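Local coordinates for unknown protein (Galdieria sulphuraria, PDB 2NYI) that is of unknown function but carries tandem ACT domains, a fold that in many relatives serves as a small-molecule-binding regulatory module, at residues E93-V98 with G142-F147; P101-I106 with E164-D169. One frame throughout, in Å; residues are numbered along the deposited sequence.

Contact 1: residues E93-V98 with G142-F147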
loop_
_atom_site.group_PDB
_atom_site.type_symbol
_atom_site.label_atom_id
_atom_site.label_comp_id
_atom_site.label_asym_id
_atom_site.label_seq_id
_atom_site.Cartn_x
_atom_site.Cartn_y
_atom_site.Cartn_z
ATOM N N GLU A 93 -9.664 -0.304 16.108
ATOM C CA GLU A 93 -9.445 -0.832 14.777
ATOM C C GLU A 93 -10.072 -2.202 14.665
ATOM O O GLU A 93 -10.178 -2.948 15.665
ATOM C CB GLU A 93 -7.956 -0.844 14.445
ATOM C CG GLU A 93 -7.384 0.563 14.414
ATOM C CD GLU A 93 -5.976 0.623 13.836
ATOM O OE1 GLU A 93 -5.237 -0.374 13.939
ATOM O OE2 GLU A 93 -5.605 1.684 13.295
ATOM N N TYR A 94 -10.501 -2.510 13.445
ATOM C CA TYR A 94 -11.265 -3.697 13.146
ATOM C C TYR A 94 -10.758 -4.241 11.829
ATOM O O TYR A 94 -10.446 -3.477 10.907
ATOM C CB TYR A 94 -12.747 -3.360 12.974
ATOM C CG TYR A 94 -13.392 -2.807 14.230
ATOM C CD1 TYR A 94 -14.070 -3.638 15.102
ATOM C CD2 TYR A 94 -13.307 -1.457 14.533
ATOM C CE1 TYR A 94 -14.655 -3.140 16.274
ATOM C CE2 TYR A 94 -13.864 -0.944 15.734
ATOM C CZ TYR A 94 -14.545 -1.792 16.577
ATOM O OH TYR A 94 -15.127 -1.287 17.736
ATOM N N GLU A 95 -10.704 -5.554 11.748
ATOM C CA GLU A 95 -10.349 -6.222 10.500
ATOM C C GLU A 95 -11.665 -6.547 9.804
ATOM O O GLU A 95 -12.594 -7.100 10.416
ATOM C CB GLU A 95 -9.532 -7.489 10.768
ATOM C CG GLU A 95 -8.108 -7.207 11.259
ATOM C CD GLU A 95 -7.191 -6.634 10.161
ATOM O OE1 GLU A 95 -7.507 -6.778 8.952
ATOM O OE2 GLU A 95 -6.139 -6.049 10.510
ATOM N N LEU A 96 -11.745 -6.161 8.538
ATOM C CA LEU A 96 -12.943 -6.348 7.740
ATOM C C LEU A 96 -12.610 -7.282 6.587
ATOM O O LEU A 96 -11.589 -7.102 5.894
ATOM C CB LEU A 96 -13.446 -4.982 7.241
ATOM C CG LEU A 96 -14.543 -4.923 6.163
ATOM C CD1 LEU A 96 -15.888 -5.355 6.735
ATOM C CD2 LEU A 96 -14.657 -3.517 5.654
ATOM N N TYR A 97 -13.458 -8.285 6.375
ATOM C CA TYR A 97 -13.241 -9.236 5.281
ATOM C C TYR A 97 -14.551 -9.412 4.529
ATOM O O TYR A 97 -15.614 -9.511 5.150
ATOM C CB TYR A 97 -12.773 -10.599 5.804
ATOM C CG TYR A 97 -11.597 -10.549 6.748
ATOM C CD1 TYR A 97 -10.285 -10.469 6.263
ATOM C CD2 TYR A 97 -11.791 -10.578 8.131
ATOM C CE1 TYR A 97 -9.196 -10.422 7.137
ATOM C CE2 TYR A 97 -10.714 -10.536 9.010
ATOM C CZ TYR A 97 -9.422 -10.455 8.509
ATOM O OH TYR A 97 -8.361 -10.411 9.390
ATOM N N VAL A 98 -14.472 -9.393 3.201
ATOM C CA VAL A 98 -15.652 -9.561 2.351
ATOM C C VAL A 98 -15.312 -10.615 1.303
ATOM O O VAL A 98 -14.235 -10.563 0.697
ATOM C CB VAL A 98 -16.029 -8.231 1.623
ATOM C CG1 VAL A 98 -17.286 -8.400 0.757
ATOM C CG2 VAL A 98 -16.171 -7.055 2.623
ATOM N N GLY A 142 -9.972 -7.416 1.873
ATOM C CA GLY A 142 -9.453 -7.448 3.236
ATOM C C GLY A 142 -9.069 -6.034 3.606
ATOM O O GLY A 142 -8.401 -5.339 2.832
ATOM N N SER A 143 -9.457 -5.600 4.796
ATOM C CA SER A 143 -9.289 -4.202 5.131
ATOM C C SER A 143 -9.083 -4.050 6.648
ATOM O O SER A 143 -9.544 -4.889 7.436
ATOM C CB SER A 143 -10.548 -3.443 4.692
ATOM O OG SER A 143 -10.347 -2.037 4.664
ATOM N N ARG A 144 -8.368 -2.999 7.033
ATOM C CA ARG A 144 -8.359 -2.554 8.423
ATOM C C ARG A 144 -9.031 -1.191 8.471
ATOM O O ARG A 144 -8.656 -0.265 7.727
ATOM C CB ARG A 144 -6.933 -2.478 8.949
ATOM C CG ARG A 144 -6.807 -2.328 10.461
ATOM C CD ARG A 144 -5.322 -2.327 10.774
ATOM N NE ARG A 144 -4.997 -2.325 12.193
ATOM C CZ ARG A 144 -4.490 -3.364 12.853
ATOM N NH1 ARG A 144 -4.267 -4.517 12.232
ATOM N NH2 ARG A 144 -4.211 -3.249 14.146
ATOM N N VAL A 145 -10.040 -1.074 9.332
ATOM C CA VAL A 145 -10.821 0.159 9.458
ATOM C C VAL A 145 -10.850 0.606 10.915
ATOM O O VAL A 145 -10.615 -0.197 11.813
ATOM C CB VAL A 145 -12.293 -0.020 8.927
ATOM C CG1 VAL A 145 -12.291 -0.478 7.464
ATOM C CG2 VAL A 145 -13.122 -0.994 9.826
ATOM N N ALA A 146 -11.117 1.891 11.141
ATOM C CA ALA A 146 -11.137 2.440 12.490
ATOM C C ALA A 146 -12.376 3.290 12.686
ATOM O O ALA A 146 -12.699 4.148 11.856
ATOM C CB ALA A 146 -9.883 3.270 12.758
ATOM N N PHE A 147 -13.048 3.056 13.809
ATOM C CA PHE A 147 -14.192 3.863 14.199
ATOM C C PHE A 147 -14.468 3.717 15.690
ATOM O O PHE A 147 -13.988 2.762 16.331
ATOM C CB PHE A 147 -15.432 3.504 13.358
ATOM C CG PHE A 147 -15.838 2.054 13.445
ATOM C CD1 PHE A 147 -16.565 1.588 14.539
ATOM C CD2 PHE A 147 -15.500 1.158 12.426
ATOM C CE1 PHE A 147 -16.944 0.262 14.631
ATOM C CE2 PHE A 147 -15.865 -0.177 12.506
ATOM C CZ PHE A 147 -16.608 -0.632 13.596
#
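From Glu93 opposite Ala146 to Tyr97 opposite Gly142, the strand segments 93-98 and 142-147 pair in antiparallel register, their axes 4.6 Å apart at the closest and their directions at 146°. The hydrogen-bonded pairs are Tyr94 with Val145 and Leu96 with Ser143, each closed by two N-H to O=C bonds; that from Leu96 N to Ser143 O is almost straight at the hydrogen. At the non-hydrogen-bonded pairs, between and beyond these, the CA-H groups of Glu93, Glu95, Gly142 and Arg144 lean on the same carbonyls.

The face bearing Glu93, Glu95 and Arg144 holds a salt-bridge network. Arg144 runs extended from CG to NE, which carries its guanidinium between the two carboxylates. NE meets Glu93 OE1 at 2.6 Å in the guanidinium plane, yet it reaches that oxygen from above the carboxylate plane, the two flat groups being steeply inclined to each other. NH2 adds a weak bond to the same oxygen. On the Glu95 side, NH1 holds OE2 at 3.0 Å through a bent, weak bond. One arginine thus probably offsets the charge of two glutamates on the same strand.

On the other face, the Tyr94 and Phe147 rings form an offset stack, planes only 2° apart and centroids separated by 4.2 Å. Phe147 CG sits between its backbone N and carbonyl carbon (chi1 58°), a rotation that lays the ring over the Tyr94 CD2-CE2 side. Beside it, Val145 CG2 packs on Tyr94 CB at 4.0 Å. Ser143 OG turns to another strand, hydrogen-bonding Glu123 O. The paired strands are the two central ones of an antiparallel four-stranded sheet of order 2-3-1-4, the ferredoxin-like βαββαβ arrangement of an ACT domain.

Contact 2: residues P101-I106 with E164-D169; sequences PDSEGI and EEFGVD
Phe166 is the chief side chain here: its ring projects from the last turn of a helix into the loop 101-106, and no direct hydrogen bond joins the two segments. With CG anti to the carbonyl carbon (chi1 -73°), the ring reaches the backbone of Gly105, where CE1 lies 3.5 Å from the glycine C. A beta carbon built on Gly105 would clash with this same CE1, so the close approach depends on the absence of a side chain there. Ser103 OG comes up to the ring edge, near its plane, 3.5 Å from CD1. Ile106 places its CA over one ring face, toward the rim, and its CG1 adds a looser apolar contact with CD1.

Pro101 supplies a second patch, its CD resting 3.3 Å from Gly167 O. Gly167, with positive phi, is where the chain leaves the helix. Val168 follows, its CG1 lying 4.2 Å from Ile106 CG2. A water bridges the segments: it donates to Pro101 O and to Phe166 O, both at 2.8 Å, and accepts from Ser103 OG, so three polar groups share one mediator.

An alanine in place of Phe166 would probably open a gap against Gly105 and Ile106 and leave the Ser103 hydroxyl without the ring edge beside it.

The contact brings the loop between strand 91-99 and helix 106-116 against the end of helix 152-166 and the turn into strand 169-174. Ile106 also touches Phe139 of strand 137-148, while Asp169 and Glu99 share backbone hydrogen bonding where the two neighbouring strands meet.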
loop_
_atom_site.group_PDB
_atom_site.type_symbol
_atom_site.label_atom_id
_atom_site.label_comp_id
_atom_site.label_asym_id
_atom_site.label_seq_id
_atom_site.Cartn_x
_atom_site.Cartn_y
_atom_site.Cartn_z
ATOM N N PRO A 101 -19.555 -13.521 -4.863
ATOM C CA PRO A 101 -19.512 -13.272 -6.308
ATOM C C PRO A 101 -19.133 -11.814 -6.544
ATOM O O PRO A 101 -19.590 -10.941 -5.806
ATOM C CB PRO A 101 -20.964 -13.489 -6.752
ATOM C CG PRO A 101 -21.596 -14.285 -5.671
ATOM C CD PRO A 101 -20.893 -13.918 -4.401
ATOM N N ASP A 102 -18.289 -11.566 -7.540
ATOM C CA ASP A 102 -17.985 -10.201 -7.956
ATOM C C ASP A 102 -19.195 -9.565 -8.649
ATOM O O ASP A 102 -19.985 -10.250 -9.304
ATOM C CB ASP A 102 -16.767 -10.160 -8.862
ATOM C CG ASP A 102 -16.296 -8.739 -9.142
ATOM O OD1 ASP A 102 -16.268 -7.913 -8.205
ATOM O OD2 ASP A 102 -15.947 -8.447 -10.296
ATOM N N SER A 103 -19.336 -8.259 -8.466
ATOM C CA SER A 103 -20.381 -7.459 -9.075
ATOM C C SER A 103 -19.915 -6.005 -9.139
ATOM O O SER A 103 -18.976 -5.614 -8.434
ATOM C CB SER A 103 -21.684 -7.583 -8.280
ATOM O OG SER A 103 -21.597 -6.938 -7.025
ATOM N N GLU A 104 -20.559 -5.211 -9.996
ATOM C CA GLU A 104 -20.205 -3.798 -10.179
ATOM C C GLU A 104 -20.297 -2.994 -8.869
ATOM O O GLU A 104 -19.519 -2.062 -8.657
ATOM C CB GLU A 104 -21.103 -3.164 -11.262
ATOM C CG GLU A 104 -20.700 -1.750 -11.743
ATOM C CD GLU A 104 -21.711 -1.123 -12.725
ATOM O OE1 GLU A 104 -22.325 -1.873 -13.522
ATOM O OE2 GLU A 104 -21.886 0.124 -12.715
ATOM N N GLY A 105 -21.224 -3.374 -7.988
ATOM C CA GLY A 105 -21.550 -2.544 -6.821
ATOM C C GLY A 105 -20.993 -2.866 -5.435
ATOM O O GLY A 105 -21.214 -2.090 -4.508
ATOM N N ILE A 106 -20.296 -3.994 -5.274
ATOM C CA ILE A 106 -19.833 -4.419 -3.934
ATOM C C ILE A 106 -18.960 -3.371 -3.242
ATOM O O ILE A 106 -19.258 -2.934 -2.130
ATOM C CB ILE A 106 -19.002 -5.720 -3.941
ATOM C CG1 ILE A 106 -19.573 -6.766 -4.871
ATOM C CG2 ILE A 106 -18.879 -6.271 -2.519
ATOM C CD1 ILE A 106 -18.567 -7.835 -5.200
ATOM N N GLU A 164 -26.894 -9.197 2.196
ATOM C CA GLU A 164 -28.165 -9.630 1.614
ATOM C C GLU A 164 -28.337 -9.134 0.193
ATOM O O GLU A 164 -28.679 -9.918 -0.703
ATOM C CB GLU A 164 -29.351 -9.185 2.482
ATOM C CG GLU A 164 -29.410 -9.820 3.879
ATOM C CD GLU A 164 -29.546 -11.339 3.853
ATOM O OE1 GLU A 164 -30.180 -11.886 2.919
ATOM O OE2 GLU A 164 -29.019 -11.990 4.781
ATOM N N GLU A 165 -28.093 -7.843 -0.022
ATOM C CA GLU A 165 -28.281 -7.236 -1.336
ATOM C C GLU A 165 -27.303 -7.752 -2.386
ATOM O O GLU A 165 -27.664 -7.902 -3.560
ATOM C CB GLU A 165 -28.216 -5.706 -1.260
ATOM C CG GLU A 165 -28.658 -5.040 -2.561
ATOM C CD GLU A 165 -28.482 -3.538 -2.572
ATOM O OE1 GLU A 165 -28.553 -2.913 -1.489
ATOM O OE2 GLU A 165 -28.290 -2.979 -3.677
ATOM N N PHE A 166 -26.070 -8.031 -1.961
ATOM C CA PHE A 166 -25.000 -8.400 -2.886
ATOM C C PHE A 166 -24.578 -9.871 -2.848
ATOM O O PHE A 166 -23.754 -10.286 -3.660
ATOM C CB PHE A 166 -23.793 -7.464 -2.695
ATOM C CG PHE A 166 -24.042 -6.087 -3.227
ATOM C CD1 PHE A 166 -23.789 -5.793 -4.560
ATOM C CD2 PHE A 166 -24.605 -5.105 -2.418
ATOM C CE1 PHE A 166 -24.051 -4.529 -5.079
ATOM C CE2 PHE A 166 -24.878 -3.836 -2.935
ATOM C CZ PHE A 166 -24.600 -3.551 -4.268
ATOM N N GLY A 167 -25.145 -10.644 -1.920
ATOM C CA GLY A 167 -24.819 -12.069 -1.773
ATOM C C GLY A 167 -23.380 -12.346 -1.352
ATOM O O GLY A 167 -22.771 -13.320 -1.809
ATOM N N VAL A 168 -22.837 -11.480 -0.493
ATOM C CA VAL A 168 -21.473 -11.640 0.043
ATOM C C VAL A 168 -21.452 -12.062 1.523
ATOM O O VAL A 168 -22.451 -11.902 2.241
ATOM C CB VAL A 168 -20.601 -10.372 -0.174
ATOM C CG1 VAL A 168 -20.306 -10.171 -1.673
ATOM C CG2 VAL A 168 -21.248 -9.131 0.450
ATOM N N ASP A 169 -20.340 -12.655 1.964
ATOM C CA ASP A 169 -20.120 -12.893 3.393
ATOM C C ASP A 169 -19.148 -11.846 3.893
ATOM O O ASP A 169 -18.079 -11.659 3.299
ATOM C CB ASP A 169 -19.549 -14.269 3.662
ATOM C CG ASP A 169 -20.586 -15.373 3.492
ATOM O OD1 ASP A 169 -21.532 -15.443 4.305
ATOM O OD2 ASP A 169 -20.446 -16.168 2.545
HETATM O O HOH W 1 -21.665 -9.160 -5.236
#

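Overall arrangement
From the N terminus, the chain first builds one four-stranded sheet with its helices, strand 4-13 to strand 73-78; both contacts lie in the second such unit. Strand 91-99 opens contact 1, and the loop after it opens contact 2. The chain then passes through helix 106-116 and strand 120-130, and strand 137-148 closes contact 1 across 43 intervening residues. Helix 152-166 and its following turn close contact 2 across 57, so the two loops cross. Contact 1 joins the central strands; contact 2 joins the loop leading into helix 106-116 to the C-terminal end of helix 152-166 and the turn after it. Their centres lie about 17 Å apart, and Val98 CG1 links them, 4.0 Å from Val168 CB.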